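Side-chain contacts in probable adhesion protein (Pseudomonas aeruginosa PAO1, PDB 6R3Z), which probably captures ferrous iron in the periplasm for a metal transport system, as a solute-binding protein, and holds a nickel ion in this crystal: residues T121-I126 / R146-R151; H14-Y19 / I85-K90; A174-A179 / S231-T236; D181-E186 / A266-T271. All blocks are in the same frame, centred on the assembly; numbering follows the deposited sequence.

In the fold
From the N terminus, contact 2 comes first: it closes the long loop from helix 14-24 to the end of strand 84-86, in the lobe built on the first parallel sheet. Contact 1 follows in series, closing the short turn between helices 116-133 and 138-160, and it touches contact 2 through Gln-122. The chain then enters the second lobe, and contacts 3 and 4 cross, their segments alternating along the sequence. Contact 3 joins the end of strand 172-175 to the start of helix 234-241; contact 4 ties the short helix 181-185 to the last helix, 260-277. Contacts 2 and 3 lie on opposite sides of the chain's centre.

Contact 1 (T121-I126 / R146-R151); sequences TQVNTI and RAYAKR
Asn-124 and Arg-146 meet with their planes tilted 57° apart, the amide carbon CG lying over one face of the guanidinium. Asn-124 OD1 comes within 2.9 Å of Arg-146 NH2, yet the approach angle is too poor for a hydrogen bond. A water does the bridging instead: it sits in the guanidinium plane at its edge, accepts from Arg-146 NH2 at 3.0 Å and donates to the backbone Asn-124 O at 2.7 Å. Arg-146 starts out pointing away from the partner helix, and with the chain bent at chi2 (-56°) its head comes back across.

All this belongs to an antiparallel helical hairpin, helix 116-133 followed almost at once by helix 138-160, and the arginine works at its exposed margin. Deeper in, Val-123 takes over. Its CG2 touches the edge of the Tyr-148 ring, close to the ring plane, 3.8 Å from CD2, with CG1 a little farther from the same carbon. The two side chains cross at about a right angle. Tyr-19 of helix 14-24 also packs on Val-123, while Tyr-148 reaches on to Tyr-261 and Glu-262 of helix 260-277.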
loop_
_atom_site.group_PDB
_atom_site.type_symbol
_atom_site.label_atom_id
_atom_site.label_comp_id
_atom_site.label_asym_id
_atom_site.label_seq_id
_atom_site.Cartn_x
_atom_site.Cartn_y
_atom_site.Cartn_z
ATOM N N THR A 121 -0.693 -10.814 -7.230
ATOM C CA THR A 121 -1.857 -10.811 -8.123
ATOM C C THR A 121 -1.855 -9.537 -9.000
ATOM O O THR A 121 -2.049 -9.625 -10.213
ATOM C CB THR A 121 -3.174 -11.062 -7.349
ATOM O OG1 THR A 121 -3.111 -12.334 -6.667
ATOM C CG2 THR A 121 -4.399 -11.026 -8.270
ATOM N N GLN A 122 -1.605 -8.380 -8.389
ATOM C CA GLN A 122 -1.554 -7.094 -9.117
ATOM C C GLN A 122 -0.403 -7.087 -10.126
ATOM O O GLN A 122 -0.602 -6.685 -11.272
ATOM C CB GLN A 122 -1.445 -5.917 -8.145
ATOM C CG GLN A 122 -2.706 -5.764 -7.309
ATOM C CD GLN A 122 -2.593 -4.638 -6.335
ATOM O OE1 GLN A 122 -2.817 -3.487 -6.691
ATOM N NE2 GLN A 122 -2.255 -4.951 -5.091
ATOM N N VAL A 123 0.779 -7.575 -9.708
ATOM C CA VAL A 123 1.970 -7.641 -10.567
ATOM C C VAL A 123 1.656 -8.501 -11.805
ATOM O O VAL A 123 1.935 -8.066 -12.933
ATOM C CB VAL A 123 3.213 -8.132 -9.775
ATOM C CG1 VAL A 123 4.318 -8.649 -10.701
ATOM C CG2 VAL A 123 3.747 -7.006 -8.884
ATOM N N ASN A 124 1.027 -9.681 -11.596
ATOM C CA ASN A 124 0.680 -10.578 -12.703
ATOM C C ASN A 124 -0.346 -9.957 -13.654
ATOM O O ASN A 124 -0.191 -10.065 -14.871
ATOM C CB ASN A 124 0.249 -11.950 -12.185
ATOM C CG ASN A 124 1.396 -12.717 -11.560
ATOM O OD1 ASN A 124 2.560 -12.583 -11.956
ATOM N ND2 ASN A 124 1.086 -13.579 -10.608
ATOM N N THR A 125 -1.329 -9.225 -13.104
ATOM C CA THR A 125 -2.359 -8.544 -13.904
ATOM C C THR A 125 -1.725 -7.434 -14.740
ATOM O O THR A 125 -1.987 -7.343 -15.949
ATOM C CB THR A 125 -3.489 -8.045 -13.000
ATOM O OG1 THR A 125 -4.172 -9.192 -12.474
ATOM C CG2 THR A 125 -4.504 -7.176 -13.750
ATOM N N ILE A 126 -0.870 -6.599 -14.094
ATOM C CA ILE A 126 -0.181 -5.522 -14.797
ATOM C C ILE A 126 0.664 -6.084 -15.964
ATOM O O ILE A 126 0.545 -5.592 -17.086
ATOM C CB ILE A 126 0.637 -4.631 -13.812
ATOM C CG1 ILE A 126 -0.309 -3.908 -12.804
ATOM C CG2 ILE A 126 1.474 -3.594 -14.575
ATOM C CD1 ILE A 126 0.372 -3.458 -11.482
ATOM N N ARG A 146 7.193 -12.994 -12.979
ATOM C CA ARG A 146 7.399 -14.246 -12.245
ATOM C C ARG A 146 8.627 -14.173 -11.314
ATOM O O ARG A 146 8.525 -14.623 -10.172
ATOM C CB ARG A 146 7.440 -15.471 -13.183
ATOM C CG ARG A 146 6.149 -15.695 -13.988
ATOM C CD ARG A 146 4.877 -15.833 -13.147
ATOM N NE ARG A 146 3.675 -16.051 -13.966
ATOM C CZ ARG A 146 2.962 -15.086 -14.548
ATOM N NH1 ARG A 146 1.885 -15.388 -15.263
ATOM N NH2 ARG A 146 3.327 -13.812 -14.426
ATOM N N ALA A 147 9.747 -13.560 -11.769
ATOM C CA ALA A 147 10.956 -13.387 -10.940
ATOM C C ALA A 147 10.651 -12.452 -9.750
ATOM O O ALA A 147 11.058 -12.734 -8.616
ATOM C CB ALA A 147 12.096 -12.810 -11.768
ATOM N N TYR A 148 9.866 -11.402 -9.995
ATOM C CA TYR A 148 9.534 -10.439 -8.953
ATOM C C TYR A 148 8.664 -11.093 -7.873
ATOM O O TYR A 148 8.968 -10.940 -6.689
ATOM C CB TYR A 148 8.868 -9.184 -9.532
ATOM C CG TYR A 148 8.686 -8.066 -8.525
ATOM C CD1 TYR A 148 9.763 -7.589 -7.773
ATOM C CD2 TYR A 148 7.457 -7.424 -8.383
ATOM C CE1 TYR A 148 9.613 -6.509 -6.897
ATOM C CE2 TYR A 148 7.285 -6.379 -7.478
ATOM C CZ TYR A 148 8.370 -5.907 -6.755
ATOM O OH TYR A 148 8.187 -4.870 -5.873
ATOM N N ALA A 149 7.642 -11.870 -8.295
ATOM C CA ALA A 149 6.748 -12.633 -7.410
ATOM C C ALA A 149 7.558 -13.631 -6.558
ATOM O O ALA A 149 7.253 -13.802 -5.378
ATOM C CB ALA A 149 5.698 -13.370 -8.233
ATOM N N LYS A 150 8.631 -14.225 -7.132
ATOM C CA LYS A 150 9.485 -15.164 -6.394
ATOM C C LYS A 150 10.195 -14.405 -5.236
ATOM O O LYS A 150 10.255 -14.914 -4.108
ATOM C CB LYS A 150 10.503 -15.824 -7.347
ATOM C CG LYS A 150 11.236 -16.997 -6.724
ATOM C CD LYS A 150 12.204 -17.659 -7.699
ATOM C CE LYS A 150 13.032 -18.700 -6.983
ATOM N NZ LYS A 150 14.168 -19.170 -7.812
ATOM N N ARG A 151 10.697 -13.184 -5.519
ATOM C CA ARG A 151 11.368 -12.339 -4.518
ATOM C C ARG A 151 10.390 -11.958 -3.405
ATOM O O ARG A 151 10.764 -11.999 -2.236
ATOM C CB ARG A 151 12.018 -11.084 -5.147
ATOM C CG ARG A 151 13.283 -11.412 -5.963
ATOM C CD ARG A 151 14.358 -10.319 -5.890
ATOM N NE ARG A 151 13.865 -8.949 -6.098
ATOM C CZ ARG A 151 13.591 -8.399 -7.281
ATOM N NH1 ARG A 151 13.710 -9.113 -8.397
ATOM N NH2 ARG A 151 13.189 -7.131 -7.355
HETATM O O HOH W 1 1.259 -12.147 -15.810
#

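Contact 2 (H14-Y19 / I85-K90); sequences HPYYSY and IEANAK
At the edge of the first parallel sheet, strand 84-86 runs out into a type I turn from Glu-86 to Ala-89, and there Ala-87 and Asn-88 receive the ring of Tyr-16 from helix 14-24. The apolar part is small: the ring carbon CE1 of Tyr-16 lies 3.8 Å from the methyl CB of Ala-87, which approaches the ring obliquely. Tyr-16 carries its ring with CG anti to the carbonyl carbon (chi1 -62°), and the ring leaves the helix toward the turn.

The sheet, with strand order 2-1-3-4, is the core of one parallel alpha/beta lobe of this family 9 bacterial solute-binding protein, and helix 14-24 follows its strand 8-11. Tyr-16 thus spans from that first helix past Val-60 of strand 58-61 to the turn that follows the outermost strand, 84-86.

At the polar end, Tyr-16 OH stands 3.6 Å from Asn-88 ND2, a contact rather than a bond, with the ring and amide planes 80° apart. Each group is held by others. The phenol oxygen is hydrogen-bonded to Gln-122 OE1, which can only accept, and to Asn-62 ND2, which can only donate, so two bonds of opposite sense grip it. Asn-88 pairs its OD1 with Thr-112 OG1 and its ND2 with Asn-62 O, and Asn-62 therefore serves both side chains. The metal site is near: the side chain of Tyr-16 is about 6 Å from that of His-66, a nickel ligand, and about 11 Å from the nickel itself.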
loop_
_atom_site.group_PDB
_atom_site.type_symbol
_atom_site.label_atom_id
_atom_site.label_comp_id
_atom_site.label_asym_id
_atom_site.label_seq_id
_atom_site.Cartn_x
_atom_site.Cartn_y
_atom_site.Cartn_z
ATOM N N HIS A 14 3.683 4.915 -4.844
ATOM C CA HIS A 14 5.017 4.303 -4.774
ATOM C C HIS A 14 5.033 2.792 -5.044
ATOM O O HIS A 14 5.853 2.360 -5.857
ATOM C CB HIS A 14 5.723 4.609 -3.446
ATOM C CG HIS A 14 6.090 6.047 -3.286
ATOM N ND1 HIS A 14 5.137 7.007 -2.996
ATOM C CD2 HIS A 14 7.301 6.640 -3.349
ATOM C CE1 HIS A 14 5.799 8.148 -2.885
ATOM N NE2 HIS A 14 7.094 7.981 -3.118
ATOM N N PRO A 15 4.145 1.968 -4.412
ATOM C CA PRO A 15 4.190 0.510 -4.671
ATOM C C PRO A 15 4.019 0.186 -6.145
ATOM O O PRO A 15 4.709 -0.708 -6.622
ATOM C CB PRO A 15 3.039 -0.033 -3.823
ATOM C CG PRO A 15 2.939 0.943 -2.685
ATOM C CD PRO A 15 3.113 2.274 -3.398
ATOM N N TYR A 16 3.156 0.954 -6.871
ATOM C CA TYR A 16 2.933 0.712 -8.305
ATOM C C TYR A 16 4.157 1.062 -9.133
ATOM O O TYR A 16 4.438 0.351 -10.095
ATOM C CB TYR A 16 1.647 1.372 -8.814
ATOM C CG TYR A 16 0.441 0.802 -8.097
ATOM C CD1 TYR A 16 -0.160 -0.381 -8.530
ATOM C CD2 TYR A 16 -0.019 1.370 -6.912
ATOM C CE1 TYR A 16 -1.220 -0.965 -7.818
ATOM C CE2 TYR A 16 -1.059 0.787 -6.179
ATOM C CZ TYR A 16 -1.659 -0.379 -6.636
ATOM O OH TYR A 16 -2.678 -0.947 -5.897
ATOM N N TYR A 17 4.931 2.083 -8.715
ATOM C CA TYR A 17 6.204 2.390 -9.386
ATOM C C TYR A 17 7.109 1.135 -9.257
ATOM O O TYR A 17 7.701 0.684 -10.251
ATOM C CB TYR A 17 6.915 3.601 -8.742
ATOM C CG TYR A 17 8.174 3.969 -9.499
ATOM C CD1 TYR A 17 9.386 3.329 -9.231
ATOM C CD2 TYR A 17 8.137 4.887 -10.551
ATOM C CE1 TYR A 17 10.535 3.622 -9.960
ATOM C CE2 TYR A 17 9.283 5.184 -11.297
ATOM C CZ TYR A 17 10.478 4.539 -11.000
ATOM O OH TYR A 17 11.622 4.826 -11.694
ATOM N N SER A 18 7.188 0.557 -8.044
ATOM C CA SER A 18 8.002 -0.652 -7.806
ATOM C C SER A 18 7.531 -1.841 -8.648
ATOM O O SER A 18 8.360 -2.496 -9.302
ATOM C CB SER A 18 8.028 -1.006 -6.321
ATOM O OG SER A 18 8.826 -0.093 -5.581
ATOM N N TYR A 19 6.202 -2.076 -8.708
ATOM C CA TYR A 19 5.664 -3.184 -9.501
ATOM C C TYR A 19 6.042 -2.995 -10.971
ATOM O O TYR A 19 6.634 -3.888 -11.551
ATOM C CB TYR A 19 4.135 -3.272 -9.436
ATOM C CG TYR A 19 3.456 -3.462 -8.094
ATOM C CD1 TYR A 19 4.173 -3.868 -6.967
ATOM C CD2 TYR A 19 2.089 -3.226 -7.949
ATOM C CE1 TYR A 19 3.536 -4.031 -5.726
ATOM C CE2 TYR A 19 1.456 -3.353 -6.716
ATOM C CZ TYR A 19 2.171 -3.780 -5.616
ATOM O OH TYR A 19 1.485 -3.883 -4.427
ATOM N N ILE A 85 -5.000 0.498 -16.836
ATOM C CA ILE A 85 -4.870 -0.852 -16.289
ATOM C C ILE A 85 -5.403 -0.852 -14.871
ATOM O O ILE A 85 -4.847 -0.173 -13.989
ATOM C CB ILE A 85 -3.419 -1.401 -16.380
ATOM C CG1 ILE A 85 -3.009 -1.597 -17.855
ATOM C CG2 ILE A 85 -3.261 -2.698 -15.558
ATOM C CD1 ILE A 85 -1.489 -1.883 -18.045
ATOM N N GLU A 86 -6.487 -1.598 -14.656
ATOM C CA GLU A 86 -7.089 -1.757 -13.322
ATOM C C GLU A 86 -6.287 -2.891 -12.636
ATOM O O GLU A 86 -6.544 -4.085 -12.855
ATOM C CB GLU A 86 -8.598 -2.075 -13.426
ATOM C CG GLU A 86 -9.433 -0.917 -13.968
ATOM C CD GLU A 86 -9.608 0.312 -13.087
ATOM O OE1 GLU A 86 -9.242 0.261 -11.888
ATOM O OE2 GLU A 86 -10.126 1.330 -13.600
ATOM N N ALA A 87 -5.248 -2.505 -11.862
ATOM C CA ALA A 87 -4.327 -3.474 -11.242
ATOM C C ALA A 87 -5.006 -4.522 -10.353
ATOM O O ALA A 87 -4.494 -5.637 -10.206
ATOM C CB ALA A 87 -3.266 -2.741 -10.433
ATOM N N ASN A 88 -6.118 -4.135 -9.715
ATOM C CA ASN A 88 -6.818 -4.975 -8.744
ATOM C C ASN A 88 -7.928 -5.838 -9.333
ATOM O O ASN A 88 -8.674 -6.459 -8.568
ATOM C CB ASN A 88 -7.349 -4.086 -7.611
ATOM C CG ASN A 88 -6.243 -3.680 -6.664
ATOM O OD1 ASN A 88 -5.675 -4.521 -5.955
ATOM N ND2 ASN A 88 -5.868 -2.411 -6.679
ATOM N N ALA A 89 -8.028 -5.900 -10.677
ATOM C CA ALA A 89 -9.095 -6.655 -11.370
ATOM C C ALA A 89 -9.309 -8.085 -10.855
ATOM O O ALA A 89 -10.455 -8.540 -10.822
ATOM C CB ALA A 89 -8.859 -6.665 -12.867
ATOM N N LYS A 90 -8.226 -8.781 -10.428
ATOM C CA LYS A 90 -8.311 -10.181 -9.956
ATOM C C LYS A 90 -8.092 -10.381 -8.430
ATOM O O LYS A 90 -8.032 -11.527 -7.967
ATOM C CB LYS A 90 -7.324 -11.068 -10.760
ATOM C CG LYS A 90 -7.343 -10.878 -12.283
ATOM C CD LYS A 90 -8.589 -11.449 -12.956
ATOM C CE LYS A 90 -8.516 -11.354 -14.460
ATOM N NZ LYS A 90 -7.630 -12.394 -15.050
#

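Contact 3 (A174-A179 / S231-T236); sequences ATIHGA and STYVET. With NI (nickel (II) ion), chain B.
Ile-176 packs on Tyr-233 and Val-234 while the very next residue, His-177, is a ligand of a nickel site made entirely of histidines. The setting is the second parallel sheet of this two-lobed binding protein, where the chain leaves strand 172-175 and meets the type I turn, Ser-231 to Val-234, that leads into helix 234-241.

Ile-176 and Tyr-233 run alongside each other in opposite directions. The CG2 methyl of Ile-176 meets the tyrosine oxygen, 3.5 Å from Tyr-233 OH, while the CG1-CD1 branch lies between the ring and Val-234. CD1 of Ile-176 sits obliquely to the ring, 4.2 Å from Tyr-233 CE1, and 3.9 Å from Val-234 CG2. The ring reaches there with CG set between the backbone N and the carbonyl carbon (chi1 63°), the least roomy of the three staggered choices. Ile-223 and Ser-225 of strand 220-226 also pack on Ile-176, and Leu-208 of helix 205-217 on Tyr-233.

His-177 NE2 bonds the nickel at 2.2 Å, and His-41, His-66, His-111, His-199 and His-250 complete the site. The backbone behind this ligand is tied down locally: Thr-175 OG1 donates to His-177 O at 2.7 Å, the hydroxyl sitting 45° out of the carbonyl plane with a C=O...O angle of 134°.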
loop_
_atom_site.group_PDB
_atom_site.type_symbol
_atom_site.label_atom_id
_atom_site.label_comp_id
_atom_site.label_asym_id
_atom_site.label_seq_id
_atom_site.Cartn_x
_atom_site.Cartn_y
_atom_site.Cartn_z
ATOM N N ALA A 174 -4.589 -2.714 17.129
ATOM C CA ALA A 174 -5.190 -1.476 16.640
ATOM C C ALA A 174 -4.183 -0.797 15.676
ATOM O O ALA A 174 -2.976 -1.041 15.765
ATOM C CB ALA A 174 -5.521 -0.545 17.793
ATOM N N THR A 175 -4.677 0.033 14.746
ATOM C CA THR A 175 -3.819 0.790 13.836
ATOM C C THR A 175 -4.326 2.232 13.792
ATOM O O THR A 175 -5.514 2.461 14.030
ATOM C CB THR A 175 -3.711 0.189 12.413
ATOM O OG1 THR A 175 -4.932 0.383 11.674
ATOM C CG2 THR A 175 -3.275 -1.289 12.403
ATOM N N ILE A 176 -3.450 3.195 13.470
ATOM C CA ILE A 176 -3.897 4.607 13.348
ATOM C C ILE A 176 -4.620 4.758 11.989
ATOM O O ILE A 176 -5.776 5.195 11.948
ATOM C CB ILE A 176 -2.686 5.592 13.448
ATOM C CG1 ILE A 176 -2.007 5.569 14.848
ATOM C CG2 ILE A 176 -3.109 7.038 13.054
ATOM C CD1 ILE A 176 -2.861 5.967 16.040
ATOM N N HIS A 177 -3.918 4.385 10.890
ATOM C CA HIS A 177 -4.416 4.432 9.508
ATOM C C HIS A 177 -4.980 3.051 9.167
ATOM O O HIS A 177 -4.421 2.050 9.609
ATOM C CB HIS A 177 -3.269 4.816 8.555
ATOM C CG HIS A 177 -3.688 5.246 7.184
ATOM N ND1 HIS A 177 -4.040 6.566 6.918
ATOM C CD2 HIS A 177 -3.700 4.551 6.024
ATOM C CE1 HIS A 177 -4.277 6.618 5.615
ATOM N NE2 HIS A 177 -4.052 5.437 5.029
ATOM N N GLY A 178 -6.083 2.997 8.418
ATOM C CA GLY A 178 -6.705 1.712 8.057
ATOM C C GLY A 178 -6.000 0.994 6.906
ATOM O O GLY A 178 -6.658 0.478 6.003
ATOM N N ALA A 179 -4.659 0.952 6.930
ATOM C CA ALA A 179 -3.837 0.430 5.840
ATOM C C ALA A 179 -3.400 -1.023 5.945
ATOM O O ALA A 179 -2.856 -1.539 4.960
ATOM C CB ALA A 179 -2.583 1.295 5.716
ATOM N N SER A 231 1.075 11.401 12.888
ATOM C CA SER A 231 0.106 12.246 13.595
ATOM C C SER A 231 0.643 12.636 14.970
ATOM O O SER A 231 1.261 11.816 15.650
ATOM C CB SER A 231 -1.221 11.503 13.731
ATOM O OG SER A 231 -1.854 11.361 12.469
ATOM N N THR A 232 0.338 13.868 15.410
ATOM C CA THR A 232 0.825 14.423 16.680
ATOM C C THR A 232 0.157 13.860 17.960
ATOM O O THR A 232 0.681 14.095 19.043
ATOM C CB THR A 232 0.727 15.965 16.653
ATOM O OG1 THR A 232 -0.624 16.348 16.395
ATOM C CG2 THR A 232 1.651 16.596 15.611
ATOM N N TYR A 233 -0.969 13.132 17.852
ATOM C CA TYR A 233 -1.692 12.602 19.019
ATOM C C TYR A 233 -1.326 11.163 19.451
ATOM O O TYR A 233 -1.924 10.637 20.400
ATOM C CB TYR A 233 -3.204 12.703 18.780
ATOM C CG TYR A 233 -3.691 11.881 17.605
ATOM C CD1 TYR A 233 -3.996 10.529 17.752
ATOM C CD2 TYR A 233 -3.847 12.453 16.344
ATOM C CE1 TYR A 233 -4.451 9.770 16.680
ATOM C CE2 TYR A 233 -4.353 11.713 15.273
ATOM C CZ TYR A 233 -4.612 10.358 15.439
ATOM O OH TYR A 233 -5.077 9.595 14.394
ATOM N N VAL A 234 -0.392 10.511 18.750
ATOM C CA VAL A 234 -0.012 9.129 19.052
ATOM C C VAL A 234 0.593 8.992 20.477
ATOM O O VAL A 234 0.260 8.031 21.179
ATOM C CB VAL A 234 0.883 8.524 17.928
ATOM C CG1 VAL A 234 1.365 7.125 18.295
ATOM C CG2 VAL A 234 0.116 8.485 16.603
ATOM N N GLU A 235 1.392 9.993 20.930
ATOM C CA GLU A 235 2.010 10.004 22.261
ATOM C C GLU A 235 0.928 9.948 23.346
ATOM O O GLU A 235 1.074 9.203 24.311
ATOM C CB GLU A 235 2.915 11.233 22.426
ATOM C CG GLU A 235 3.874 11.170 23.603
ATOM C CD GLU A 235 4.767 12.390 23.736
ATOM O OE1 GLU A 235 5.609 12.618 22.836
ATOM O OE2 GLU A 235 4.626 13.120 24.742
ATOM N N THR A 236 -0.178 10.682 23.136
ATOM C CA THR A 236 -1.343 10.725 24.020
ATOM C C THR A 236 -1.978 9.334 24.120
ATOM O O THR A 236 -2.275 8.895 25.235
ATOM C CB THR A 236 -2.330 11.811 23.561
ATOM O OG1 THR A 236 -1.621 13.048 23.412
ATOM C CG2 THR A 236 -3.503 11.993 24.532
HETATM NI NI NI B . -4.052 5.217 2.859
#

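Contact 4 (D181-E186 / A266-T271); sequences DYLLRE and ARNLDT. With EDO (1,2-ethanediol), chain H.
The amide of Asn-268 is the flat group at this interface, and Leu-183 approaches it from the side of CB and ND2, with its CD1 methyl well off the amide plane. That methyl is 3.8 Å from Asn-268 CB and 4.1 Å from Asn-268 ND2, and the two side chains cross at about a right angle. ND2 is hydrogen-bonded to Ser-249 O, which holds the amide against the end of strand 244-248. The second flat group, the carboxylate of Asp-270, turns to the outside and grips an ethanediol, probably from the crystallisation liquor: the diol's O2 donates to Asp-270 OD1 at 2.7 Å and its O1 to Asp-270 OD2 at 3.0 Å.

Here the short helix that follows strand 172-175 of the second sheet packs on the C-terminal helix 260-277, whose Asn-268 side chain is about 12 Å from the nickel. Leu-183 reaches over with CG anti to the backbone N (chi1 -167°), turning CD1 to Asn-268 and CD2 to Leu-269, whose own CD2 is 4.3 Å from Leu-183 CD2. Met-265 and Val-272 of the final helix pack on Leu-183 as well, while Leu-269 goes on to meet Leu-155 and Ala-159 of helix 138-160. Glu-186, farther along the same segment, accepts from Ile-116 N with OE1 and from Ser-117 N with OE2 at the start of helix 116-133.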
loop_
_atom_site.group_PDB
_atom_site.type_symbol
_atom_site.label_atom_id
_atom_site.label_comp_id
_atom_site.label_asym_id
_atom_site.label_seq_id
_atom_site.Cartn_x
_atom_site.Cartn_y
_atom_site.Cartn_z
ATOM N N ASP A 181 -5.021 -4.085 7.178
ATOM C CA ASP A 181 -5.893 -5.253 7.268
ATOM C C ASP A 181 -5.389 -6.392 6.350
ATOM O O ASP A 181 -5.324 -7.530 6.812
ATOM C CB ASP A 181 -7.345 -4.855 6.984
ATOM C CG ASP A 181 -7.816 -3.781 7.962
ATOM O OD1 ASP A 181 -7.462 -2.585 7.756
ATOM O OD2 ASP A 181 -8.500 -4.136 8.949
ATOM N N TYR A 182 -4.960 -6.073 5.093
ATOM C CA TYR A 182 -4.436 -7.116 4.180
ATOM C C TYR A 182 -3.097 -7.658 4.690
ATOM O O TYR A 182 -2.837 -8.857 4.591
ATOM C CB TYR A 182 -4.229 -6.588 2.759
ATOM C CG TYR A 182 -5.494 -6.117 2.087
ATOM C CD1 TYR A 182 -6.352 -7.019 1.464
ATOM C CD2 TYR A 182 -5.852 -4.773 2.099
ATOM C CE1 TYR A 182 -7.535 -6.595 0.864
ATOM C CE2 TYR A 182 -7.034 -4.333 1.495
ATOM C CZ TYR A 182 -7.872 -5.251 0.883
ATOM O OH TYR A 182 -9.041 -4.851 0.286
ATOM N N LEU A 183 -2.245 -6.769 5.222
ATOM C CA LEU A 183 -0.939 -7.162 5.759
ATOM C C LEU A 183 -1.106 -8.128 6.935
ATOM O O LEU A 183 -0.460 -9.178 6.962
ATOM C CB LEU A 183 -0.147 -5.925 6.197
ATOM C CG LEU A 183 1.342 -6.178 6.494
ATOM C CD1 LEU A 183 2.188 -5.007 6.065
ATOM C CD2 LEU A 183 1.554 -6.467 7.954
ATOM N N LEU A 184 -1.979 -7.778 7.899
ATOM C CA LEU A 184 -2.185 -8.615 9.077
ATOM C C LEU A 184 -2.904 -9.923 8.739
ATOM O O LEU A 184 -2.646 -10.934 9.396
ATOM C CB LEU A 184 -2.876 -7.817 10.194
ATOM C CG LEU A 184 -1.904 -6.773 10.811
ATOM C CD1 LEU A 184 -2.629 -5.622 11.428
ATOM C CD2 LEU A 184 -0.958 -7.422 11.819
ATOM N N ARG A 185 -3.722 -9.917 7.656
ATOM C CA ARG A 185 -4.420 -11.111 7.156
ATOM C C ARG A 185 -3.388 -12.196 6.771
ATOM O O ARG A 185 -3.692 -13.383 6.844
ATOM C CB ARG A 185 -5.277 -10.762 5.918
ATOM C CG ARG A 185 -6.311 -11.841 5.570
ATOM C CD ARG A 185 -7.292 -11.343 4.528
ATOM N NE ARG A 185 -8.522 -12.140 4.524
ATOM C CZ ARG A 185 -8.789 -13.105 3.651
ATOM N NH1 ARG A 185 -7.921 -13.402 2.691
ATOM N NH2 ARG A 185 -9.929 -13.778 3.727
ATOM N N GLU A 186 -2.162 -11.792 6.399
ATOM C CA GLU A 186 -1.137 -12.775 6.021
ATOM C C GLU A 186 -0.502 -13.494 7.211
ATOM O O GLU A 186 0.256 -14.449 7.023
ATOM C CB GLU A 186 -0.112 -12.143 5.124
ATOM C CG GLU A 186 -0.823 -11.591 3.907
ATOM C CD GLU A 186 0.086 -11.270 2.754
ATOM O OE1 GLU A 186 1.022 -10.469 2.949
ATOM O OE2 GLU A 186 -0.139 -11.823 1.656
ATOM N N ALA A 266 9.590 -5.669 3.703
ATOM C CA ALA A 266 10.419 -6.538 4.559
ATOM C C ALA A 266 10.430 -5.934 5.993
ATOM O O ALA A 266 10.161 -6.647 6.957
ATOM C CB ALA A 266 11.835 -6.643 4.002
ATOM N N ARG A 267 10.620 -4.601 6.102
ATOM C CA ARG A 267 10.610 -3.914 7.395
ATOM C C ARG A 267 9.234 -3.981 8.074
ATOM O O ARG A 267 9.175 -4.195 9.292
ATOM C CB ARG A 267 11.149 -2.483 7.277
ATOM C CG ARG A 267 12.664 -2.512 6.991
ATOM C CD ARG A 267 13.366 -1.269 7.506
ATOM N NE ARG A 267 13.075 -0.099 6.683
ATOM C CZ ARG A 267 13.805 0.282 5.639
ATOM N NH1 ARG A 267 14.866 -0.428 5.266
ATOM N NH2 ARG A 267 13.480 1.371 4.958
ATOM N N ASN A 268 8.143 -3.883 7.282
ATOM C CA ASN A 268 6.765 -3.980 7.789
ATOM C C ASN A 268 6.537 -5.369 8.411
ATOM O O ASN A 268 6.128 -5.477 9.565
ATOM C CB ASN A 268 5.765 -3.737 6.668
ATOM C CG ASN A 268 5.497 -2.261 6.458
ATOM O OD1 ASN A 268 5.936 -1.413 7.247
ATOM N ND2 ASN A 268 4.769 -1.935 5.399
ATOM N N LEU A 269 6.839 -6.419 7.651
ATOM C CA LEU A 269 6.699 -7.791 8.145
ATOM C C LEU A 269 7.570 -8.070 9.383
ATOM O O LEU A 269 7.115 -8.751 10.304
ATOM C CB LEU A 269 6.963 -8.796 7.012
ATOM C CG LEU A 269 5.915 -8.822 5.868
ATOM C CD1 LEU A 269 6.306 -9.817 4.783
ATOM C CD2 LEU A 269 4.523 -9.180 6.374
ATOM N N ASP A 270 8.801 -7.530 9.421
ATOM C CA ASP A 270 9.709 -7.722 10.563
ATOM C C ASP A 270 9.130 -7.068 11.822
ATOM O O ASP A 270 9.243 -7.633 12.902
ATOM C CB ASP A 270 11.100 -7.148 10.278
ATOM C CG ASP A 270 11.919 -7.949 9.289
ATOM O OD1 ASP A 270 11.596 -9.149 9.078
ATOM O OD2 ASP A 270 12.878 -7.380 8.722
ATOM N N THR A 271 8.510 -5.868 11.673
ATOM C CA THR A 271 7.912 -5.145 12.800
ATOM C C THR A 271 6.701 -5.920 13.345
ATOM O O THR A 271 6.584 -6.074 14.562
ATOM C CB THR A 271 7.602 -3.694 12.393
ATOM O OG1 THR A 271 8.853 -3.028 12.108
ATOM C CG2 THR A 271 6.830 -2.930 13.483
HETATM C C1 EDO H . 15.271 -10.191 7.721
HETATM O O1 EDO H . 14.875 -9.634 8.965
HETATM C C2 EDO H . 14.217 -11.225 7.292
HETATM O O2 EDO H . 12.937 -10.618 7.272
#